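PEPTIDE N-myristoyltransferase (Saccharomyces cerevisiae, PDB 1IIC) catalyses the transfer of myristate from myristoyl-CoA to the N-terminal glycine of protein substrates. Local coordinates at residues D206-T209 against E210-I214; E241-K244 against R245-R249; I353-N357 against A358-V362; Q369-T372 against L373-D376. All coordinates share one frame; numbering follows the deposited sequence.

Interaction 1 (D206-T209 against E210-I214); sequences DGHT and EEDMI
Thr209 and Asp212 form a capping box at the start of helix 210-217, with Thr209 at the N-cap. The first helical residue, Glu210, starts away from Thr209, though its CB touches Thr209 C, and its side chain touches Trp193 and Tyr197 of helix 193-198. Glu211 then offers its backbone N to Thr209 OG1 in a long, weak capping bond of 3.4 Å, nearly straight at the hydrogen. The hydroxyl faces the helix because it stands opposite Thr209 N across the CA-CB bond (chi1 175°), which directs the methyl CG2 to the carboxylate of Asp212, 3.0 Å from OD1. Asp212 returns the bond: its OD2 accepts from Thr209 N, modelled at 2.5 Å, shorter than is likely, and the same oxygen sits 3.4 Å from His208 CB. The imidazole and carboxylate planes stand 81° apart. An asparagine here removes the negative charge and would probably weaken both the hold on Thr209 N and the favourable meeting with the helix N terminus. Asp212 N and Met213 N both bond weakly to Thr209 O, starting the helical pattern. Met213 also bends back toward the loop, where its sulfur meets the His208 ring obliquely, SD lying 3.9 Å from His208 CD2.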
# COMPACT_ATOMS: atom_id res chain seq x y z
N ASP A 206 -21.18 -8.22 22.73
CA ASP A 206 -22.10 -8.53 23.83
C ASP A 206 -21.40 -9.48 24.79
O ASP A 206 -20.73 -10.42 24.37
CB ASP A 206 -23.38 -9.19 23.31
CG ASP A 206 -24.10 -8.36 22.27
OD1 ASP A 206 -24.43 -7.19 22.56
OD2 ASP A 206 -24.34 -8.87 21.15
N GLY A 207 -21.56 -9.23 26.09
CA GLY A 207 -20.94 -10.09 27.07
C GLY A 207 -19.59 -9.58 27.55
O GLY A 207 -19.06 -10.07 28.54
N HIS A 208 -19.03 -8.60 26.85
CA HIS A 208 -17.74 -8.04 27.23
C HIS A 208 -17.83 -6.64 27.83
O HIS A 208 -18.66 -5.83 27.41
CB HIS A 208 -16.79 -7.98 26.03
CG HIS A 208 -16.31 -9.32 25.57
ND1 HIS A 208 -17.09 -10.18 24.83
CD2 HIS A 208 -15.11 -9.93 25.73
CE1 HIS A 208 -16.39 -11.27 24.55
NE2 HIS A 208 -15.20 -11.15 25.09
N THR A 209 -16.96 -6.38 28.80
CA THR A 209 -16.91 -5.07 29.42
C THR A 209 -15.77 -4.33 28.72
O THR A 209 -14.93 -4.95 28.07
CB THR A 209 -16.59 -5.15 30.92
OG1 THR A 209 -16.43 -3.83 31.44
CG2 THR A 209 -15.30 -5.92 31.15
N GLU A 210 -15.75 -3.00 28.84
CA GLU A 210 -14.69 -2.23 28.20
C GLU A 210 -13.36 -2.62 28.82
O GLU A 210 -12.30 -2.43 28.24
CB GLU A 210 -14.95 -0.73 28.37
CG GLU A 210 -15.94 -0.16 27.35
CD GLU A 210 -16.12 1.35 27.47
OE1 GLU A 210 -15.10 2.06 27.58
OE2 GLU A 210 -17.28 1.81 27.43
N GLU A 211 -13.43 -3.19 30.02
CA GLU A 211 -12.23 -3.61 30.72
C GLU A 211 -11.65 -4.89 30.13
O GLU A 211 -10.44 -5.06 30.10
CB GLU A 211 -12.52 -3.81 32.21
CG GLU A 211 -13.04 -2.55 32.90
CD GLU A 211 -13.10 -2.69 34.41
OE1 GLU A 211 -12.07 -3.09 35.02
OE2 GLU A 211 -14.18 -2.42 35.00
N ASP A 212 -12.53 -5.79 29.67
CA ASP A 212 -12.08 -7.05 29.06
C ASP A 212 -11.20 -6.71 27.89
O ASP A 212 -10.07 -7.18 27.77
CB ASP A 212 -13.25 -7.86 28.50
CG ASP A 212 -14.26 -8.24 29.53
OD1 ASP A 212 -13.87 -8.51 30.69
OD2 ASP A 212 -15.45 -8.30 29.18
N MET A 213 -11.76 -5.88 27.01
CA MET A 213 -11.13 -5.44 25.78
C MET A 213 -9.80 -4.74 25.97
O MET A 213 -8.82 -5.06 25.28
CB MET A 213 -12.11 -4.53 25.04
CG MET A 213 -13.51 -5.13 24.92
SD MET A 213 -13.56 -6.73 24.05
CE MET A 213 -13.37 -6.18 22.35
N ILE A 214 -9.75 -3.79 26.88
CA ILE A 214 -8.53 -3.05 27.16
C ILE A 214 -7.41 -4.00 27.61
O ILE A 214 -6.29 -3.92 27.11
CB ILE A 214 -8.78 -1.99 28.24
CG1 ILE A 214 -9.74 -0.92 27.69
CG2 ILE A 214 -7.47 -1.37 28.69
CD1 ILE A 214 -10.18 0.12 28.71

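Interaction 2 (E241-K244 against R245-R249); sequences ELFK and RYQSR
Near its C-terminal end, helix 236-247 pairs Phe243 with Gln247 one turn on. Gln247 CG rests over one face of the Phe243 ring, offset toward its rim, in a CH-pi contact of 3.8 Å from CG to the ring centroid. The ring can reach forward because Phe243 CG is trans to its backbone N (chi1 180°), which lays CZ within 3.5 Å of Gln247 CG. Beneath the side chains the backbone keeps its i to i+4 bonds: Gln247 N to Phe243 O is short and straight at 2.8 Å and 172°, and Tyr246 N to Leu242 O measures 3.0 Å. The Phe243 ring also meets those of Phe261 and Tyr319, the latter on strand 311-322. The exposed face carries Lys244, extended, and Arg245, whose end makes a cation-pi contact with Phe326. At the C-terminal end, the hydroxyl of Ser248 bonds back to Arg245 O at 2.5 Å. Tyr246 O takes both Arg249 N and Arg249 NE, from opposite faces of its plane, and the guanidinium lies against the Tyr246 ring, with Tyr246 CE2 3.4 Å above its plane. Arg249 also makes a salt bridge with Asp325. The whole is the end of an amphipathic helix, where the side chains of Ser248 and Arg249 bond back to Arg245 O and Tyr246 O, as side chains often do at helix C-termini.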
# COMPACT_ATOMS: atom_id res chain seq x y z
N GLU A 241 19.98 -6.95 0.53
CA GLU A 241 20.18 -8.30 0.03
C GLU A 241 19.28 -9.27 0.80
O GLU A 241 18.71 -10.20 0.23
CB GLU A 241 21.65 -8.70 0.17
CG GLU A 241 22.15 -9.58 -0.97
CD GLU A 241 22.29 -8.82 -2.28
OE1 GLU A 241 22.12 -9.45 -3.35
OE2 GLU A 241 22.57 -7.60 -2.26
N LEU A 242 19.16 -9.05 2.11
CA LEU A 242 18.30 -9.89 2.93
C LEU A 242 16.86 -9.77 2.42
O LEU A 242 16.14 -10.75 2.29
CB LEU A 242 18.36 -9.44 4.39
CG LEU A 242 17.32 -10.06 5.34
CD1 LEU A 242 17.54 -11.56 5.42
CD2 LEU A 242 17.44 -9.43 6.73
N PHE A 243 16.45 -8.54 2.14
CA PHE A 243 15.10 -8.26 1.67
C PHE A 243 14.82 -8.95 0.33
O PHE A 243 13.86 -9.70 0.20
CB PHE A 243 14.88 -6.76 1.52
CG PHE A 243 13.52 -6.39 1.03
CD1 PHE A 243 12.39 -6.64 1.81
CD2 PHE A 243 13.35 -5.83 -0.23
CE1 PHE A 243 11.12 -6.33 1.35
CE2 PHE A 243 12.08 -5.51 -0.70
CZ PHE A 243 10.96 -5.77 0.09
N LYS A 244 15.69 -8.68 -0.64
CA LYS A 244 15.57 -9.27 -1.97
C LYS A 244 15.50 -10.79 -1.90
O LYS A 244 14.72 -11.43 -2.60
CB LYS A 244 16.76 -8.86 -2.84
CG LYS A 244 16.88 -9.64 -4.13
CD LYS A 244 18.08 -9.19 -4.97
CE LYS A 244 18.19 -10.02 -6.25
NZ LYS A 244 19.31 -9.58 -7.15
N ARG A 245 16.33 -11.36 -1.04
CA ARG A 245 16.39 -12.80 -0.88
C ARG A 245 15.05 -13.32 -0.38
O ARG A 245 14.46 -14.23 -0.97
CB ARG A 245 17.50 -13.15 0.11
CG ARG A 245 18.28 -14.39 -0.24
CD ARG A 245 17.42 -15.64 -0.18
NE ARG A 245 18.02 -16.64 0.69
CZ ARG A 245 19.26 -17.10 0.56
NH1 ARG A 245 20.03 -16.64 -0.42
NH2 ARG A 245 19.74 -18.00 1.41
N TYR A 246 14.57 -12.74 0.72
CA TYR A 246 13.29 -13.16 1.30
C TYR A 246 12.14 -13.00 0.29
O TYR A 246 11.39 -13.94 0.06
CB TYR A 246 13.02 -12.36 2.58
CG TYR A 246 11.67 -12.62 3.19
CD1 TYR A 246 10.60 -11.76 2.94
CD2 TYR A 246 11.43 -13.77 3.94
CE1 TYR A 246 9.32 -12.05 3.41
CE2 TYR A 246 10.16 -14.06 4.41
CZ TYR A 246 9.11 -13.20 4.14
OH TYR A 246 7.85 -13.49 4.58
N GLN A 247 12.05 -11.81 -0.32
CA GLN A 247 11.04 -11.44 -1.32
C GLN A 247 10.92 -12.35 -2.53
O GLN A 247 9.84 -12.44 -3.14
CB GLN A 247 11.35 -10.06 -1.90
CG GLN A 247 10.62 -8.92 -1.30
CD GLN A 247 10.14 -7.96 -2.36
OE1 GLN A 247 10.87 -7.61 -3.29
NE2 GLN A 247 8.91 -7.52 -2.22
N SER A 248 12.04 -12.95 -2.92
CA SER A 248 12.09 -13.81 -4.09
C SER A 248 11.10 -14.96 -4.01
O SER A 248 10.82 -15.60 -5.02
CB SER A 248 13.50 -14.36 -4.29
OG SER A 248 13.86 -15.24 -3.23
N ARG A 249 10.56 -15.22 -2.82
CA ARG A 249 9.60 -16.31 -2.66
C ARG A 249 8.23 -15.95 -3.23
O ARG A 249 7.47 -16.83 -3.65
CB ARG A 249 9.44 -16.66 -1.18
CG ARG A 249 8.68 -15.62 -0.37
CD ARG A 249 8.71 -15.99 1.10
NE ARG A 249 10.09 -16.21 1.54
CZ ARG A 249 10.43 -16.91 2.62
NH1 ARG A 249 9.50 -17.46 3.38
NH2 ARG A 249 11.71 -17.05 2.93

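Interaction 3 (I353-N357 against A358-V362); sequences ILAKN and ANMDV
Met360 folds back over Ala355 at the end of helix 334-357. Met360 N donates to Ala355 O at 2.8 Å, and this same oxygen has Met360 CG 3.0 Å away, while Ala355 CB lies 3.7 Å from Met360 CG. The methionine puts its CG there by standing trans to its own carbonyl carbon (chi1 -65°); bends at the next two torsions carry the rest of the chain away. Ala358 CB packs beside Leu354 O at 3.3 Å and reaches Phe279 of strand 278-284, so the buried side is closed by Ala355, Ala358 and the methionine against the sheet; Ala355 itself touches Phe296. Asp361 is buried too, its OD1 held by Lys195 in a salt bridge and by Gly313 N.

The other side is looser and wetter. Lys356 runs out extended as far as CE, then turns its NZ (chi4 50°) to Leu191 O, and bonds only weakly to a water that also donates to Met360 O and Asp361 OD2. Asn357 ND2 turns to Ala221 O. The positive phi of exposed Asn359 turns the chain out of the helix, and its N bonds Lys356 O at 2.8 Å. With Met360 N on Ala355 O, this is the Schellman motif that ends a helix, here leading into strand 362-366.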
# COMPACT_ATOMS: atom_id res chain seq x y z
N ILE A 353 4.38 -2.94 19.25
CA ILE A 353 4.88 -2.21 20.41
C ILE A 353 5.48 -0.89 19.95
O ILE A 353 5.25 0.16 20.56
CB ILE A 353 5.93 -3.04 21.18
CG1 ILE A 353 5.24 -4.18 21.92
CG2 ILE A 353 6.69 -2.15 22.16
CD1 ILE A 353 6.20 -5.25 22.45
N LEU A 354 6.25 -0.95 18.87
CA LEU A 354 6.87 0.27 18.35
C LEU A 354 5.83 1.22 17.75
O LEU A 354 5.95 2.43 17.89
CB LEU A 354 7.92 -0.09 17.30
CG LEU A 354 9.15 -0.73 17.93
CD1 LEU A 354 9.91 -1.58 16.91
CD2 LEU A 354 10.03 0.38 18.49
N ALA A 355 4.81 0.67 17.08
CA ALA A 355 3.77 1.51 16.49
C ALA A 355 2.93 2.16 17.58
O ALA A 355 2.57 3.34 17.48
CB ALA A 355 2.87 0.67 15.59
N LYS A 356 2.62 1.41 18.63
CA LYS A 356 1.84 1.97 19.71
C LYS A 356 2.64 3.06 20.42
O LYS A 356 2.10 4.13 20.74
CB LYS A 356 1.41 0.92 20.73
CG LYS A 356 0.64 1.57 21.88
CD LYS A 356 0.15 0.61 22.91
CE LYS A 356 -0.58 1.38 24.00
NZ LYS A 356 -1.59 2.30 23.39
N ASN A 357 3.92 2.79 20.68
CA ASN A 357 4.78 3.76 21.34
C ASN A 357 4.97 4.98 20.45
O ASN A 357 5.34 6.05 20.92
CB ASN A 357 6.16 3.17 21.66
CG ASN A 357 6.09 2.06 22.69
OD1 ASN A 357 5.07 1.88 23.37
ND2 ASN A 357 7.18 1.31 22.81
N ALA A 358 4.72 4.82 19.15
CA ALA A 358 4.85 5.95 18.23
C ALA A 358 3.50 6.66 18.13
O ALA A 358 3.29 7.51 17.28
CB ALA A 358 5.30 5.47 16.87
N ASN A 359 2.59 6.28 19.02
CA ASN A 359 1.26 6.87 19.08
C ASN A 359 0.30 6.44 17.95
O ASN A 359 -0.57 7.21 17.55
CB ASN A 359 1.35 8.40 19.16
CG ASN A 359 2.12 8.89 20.39
OD1 ASN A 359 1.83 8.48 21.52
ND2 ASN A 359 3.10 9.76 20.17
N MET A 360 0.48 5.23 17.43
CA MET A 360 -0.44 4.72 16.42
C MET A 360 -1.56 4.16 17.31
O MET A 360 -1.29 3.59 18.37
CB MET A 360 0.20 3.57 15.61
CG MET A 360 1.40 3.96 14.75
SD MET A 360 1.00 5.21 13.52
CE MET A 360 1.34 6.72 14.47
N ASP A 361 -2.81 4.31 16.88
CA ASP A 361 -3.95 3.85 17.67
C ASP A 361 -4.48 2.49 17.25
O ASP A 361 -5.14 1.81 18.03
CB ASP A 361 -5.08 4.88 17.60
CG ASP A 361 -4.78 6.12 18.40
OD1 ASP A 361 -5.03 7.24 17.90
OD2 ASP A 361 -4.29 5.97 19.54
N VAL A 362 -4.19 2.11 16.01
CA VAL A 362 -4.61 0.83 15.45
C VAL A 362 -3.53 0.48 14.43
O VAL A 362 -2.89 1.38 13.87
CB VAL A 362 -6.01 0.94 14.78
CG1 VAL A 362 -6.00 2.02 13.73
CG2 VAL A 362 -6.43 -0.38 14.19
O HOH W 1 -2.02 4.53 20.88

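Interaction 4 (Q369-T372 against L373-D376); sequences QDNT and LFLD
Asn371 O is gripped by two backbone donors, Leu375 N at 2.9 Å and Phe374 N at 3.0 Å. The first approaches almost straight on; the second comes from above the carbonyl plane. The ring of Phe374 lies against the same oxygen, which sits 3.3 Å above the ring plane over its centre. That position follows from Phe374 CG sitting in the crowded place between backbone N and carbonyl carbon (chi1 63°), which folds the ring back against Asn371 until CE2 meets Asn371 CA at 3.4 Å. Leu375 CD2 adds an apolar contact with Asn371 CB, 3.8 Å away. Just before, Leu373 N bonds Asp370 O at 3.1 Å, and water links Thr372 O to Asp376 N. The buried carboxylate of Asp370 is held in salt bridges by Arg414 and Arg331. With an alanine at Phe374, Asn371 O is likely to lose its cover and a gap to open beside Ile348 and Leu317. Two N-H groups thus satisfy Asn371 O while the ring merely covers it, so this buried turn is held by its own backbone, and the charge of Asp370 is answered by arginines elsewhere in the fold.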
# COMPACT_ATOMS: atom_id res chain seq x y z
N GLN A 369 1.82 -11.37 1.57
CA GLN A 369 3.11 -11.86 2.05
C GLN A 369 2.92 -13.10 2.94
O GLN A 369 2.07 -13.94 2.65
CB GLN A 369 3.82 -10.75 2.83
CG GLN A 369 4.14 -9.50 2.00
CD GLN A 369 3.92 -8.21 2.76
OE1 GLN A 369 2.79 -7.89 3.15
NE2 GLN A 369 4.99 -7.47 2.99
N ASP A 370 3.71 -13.21 4.00
CA ASP A 370 3.59 -14.35 4.92
C ASP A 370 2.78 -13.95 6.16
O ASP A 370 2.83 -14.62 7.19
CB ASP A 370 4.98 -14.86 5.35
CG ASP A 370 5.59 -15.80 4.32
OD1 ASP A 370 6.80 -15.67 4.02
OD2 ASP A 370 4.86 -16.68 3.81
N ASN A 371 2.03 -12.86 6.04
CA ASN A 371 1.24 -12.32 7.14
C ASN A 371 0.29 -13.27 7.90
O ASN A 371 0.16 -13.15 9.13
CB ASN A 371 0.46 -11.08 6.65
CG ASN A 371 1.37 -9.92 6.28
OD1 ASN A 371 0.91 -8.79 6.07
ND2 ASN A 371 2.66 -10.19 6.18
N THR A 372 -0.36 -14.20 7.21
CA THR A 372 -1.29 -15.11 7.89
C THR A 372 -0.64 -16.00 8.95
O THR A 372 -1.34 -16.64 9.74
CB THR A 372 -2.06 -16.02 6.89
OG1 THR A 372 -1.13 -16.84 6.17
CG2 THR A 372 -2.88 -15.17 5.92
N LEU A 373 0.69 -16.06 8.96
CA LEU A 373 1.37 -16.87 9.97
C LEU A 373 1.27 -16.19 11.33
O LEU A 373 1.32 -16.87 12.36
CB LEU A 373 2.85 -17.09 9.62
CG LEU A 373 3.12 -17.98 8.40
CD1 LEU A 373 4.61 -18.05 8.10
CD2 LEU A 373 2.56 -19.34 8.64
N PHE A 374 1.13 -14.86 11.33
CA PHE A 374 1.04 -14.11 12.58
C PHE A 374 -0.25 -13.32 12.83
O PHE A 374 -0.59 -13.04 13.98
CB PHE A 374 2.23 -13.14 12.70
CG PHE A 374 2.28 -12.08 11.62
CD1 PHE A 374 1.42 -10.99 11.65
CD2 PHE A 374 3.22 -12.16 10.60
CE1 PHE A 374 1.49 -10.00 10.69
CE2 PHE A 374 3.30 -11.17 9.62
CZ PHE A 374 2.43 -10.09 9.67
N LEU A 375 -0.97 -12.98 11.78
CA LEU A 375 -2.19 -12.19 11.91
C LEU A 375 -3.11 -12.55 13.09
O LEU A 375 -3.34 -11.71 13.96
CB LEU A 375 -2.97 -12.21 10.58
CG LEU A 375 -2.99 -10.96 9.67
CD1 LEU A 375 -1.85 -10.02 9.96
CD2 LEU A 375 -2.99 -11.40 8.20
N ASP A 376 -3.64 -13.77 13.13
CA ASP A 376 -4.54 -14.17 14.22
C ASP A 376 -3.90 -14.22 15.60
O ASP A 376 -4.47 -13.76 16.59
CB ASP A 376 -5.18 -15.53 13.93
CG ASP A 376 -6.10 -15.50 12.72
OD1 ASP A 376 -6.94 -14.58 12.61
OD2 ASP A 376 -5.97 -16.42 11.87
O HOH W 2 -3.70 -15.77 10.77

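In the fold
The chain meets the four contacts in series: each closes a local turn, and none nests inside or crosses another. Interaction 1 starts helix 210-217 after the loop from helix 193-198. Interaction 2 lies at the C-terminal end of helix 236-247. Interaction 3 ends helix 334-357 and hands the chain to strand 362-366, beyond which interaction 4 turns it toward strand 381-392; these two thus bracket that strand, their centres 19 Å apart. Interactions 2 and 4 touch, Tyr246 and Arg249 approaching Asp370 in weak or long polar contacts that tie the end of helix 236-247 to the turn at 369-376. Interaction 1 stands apart on the surface, about 8 Å from interaction 3 at the nearest atoms.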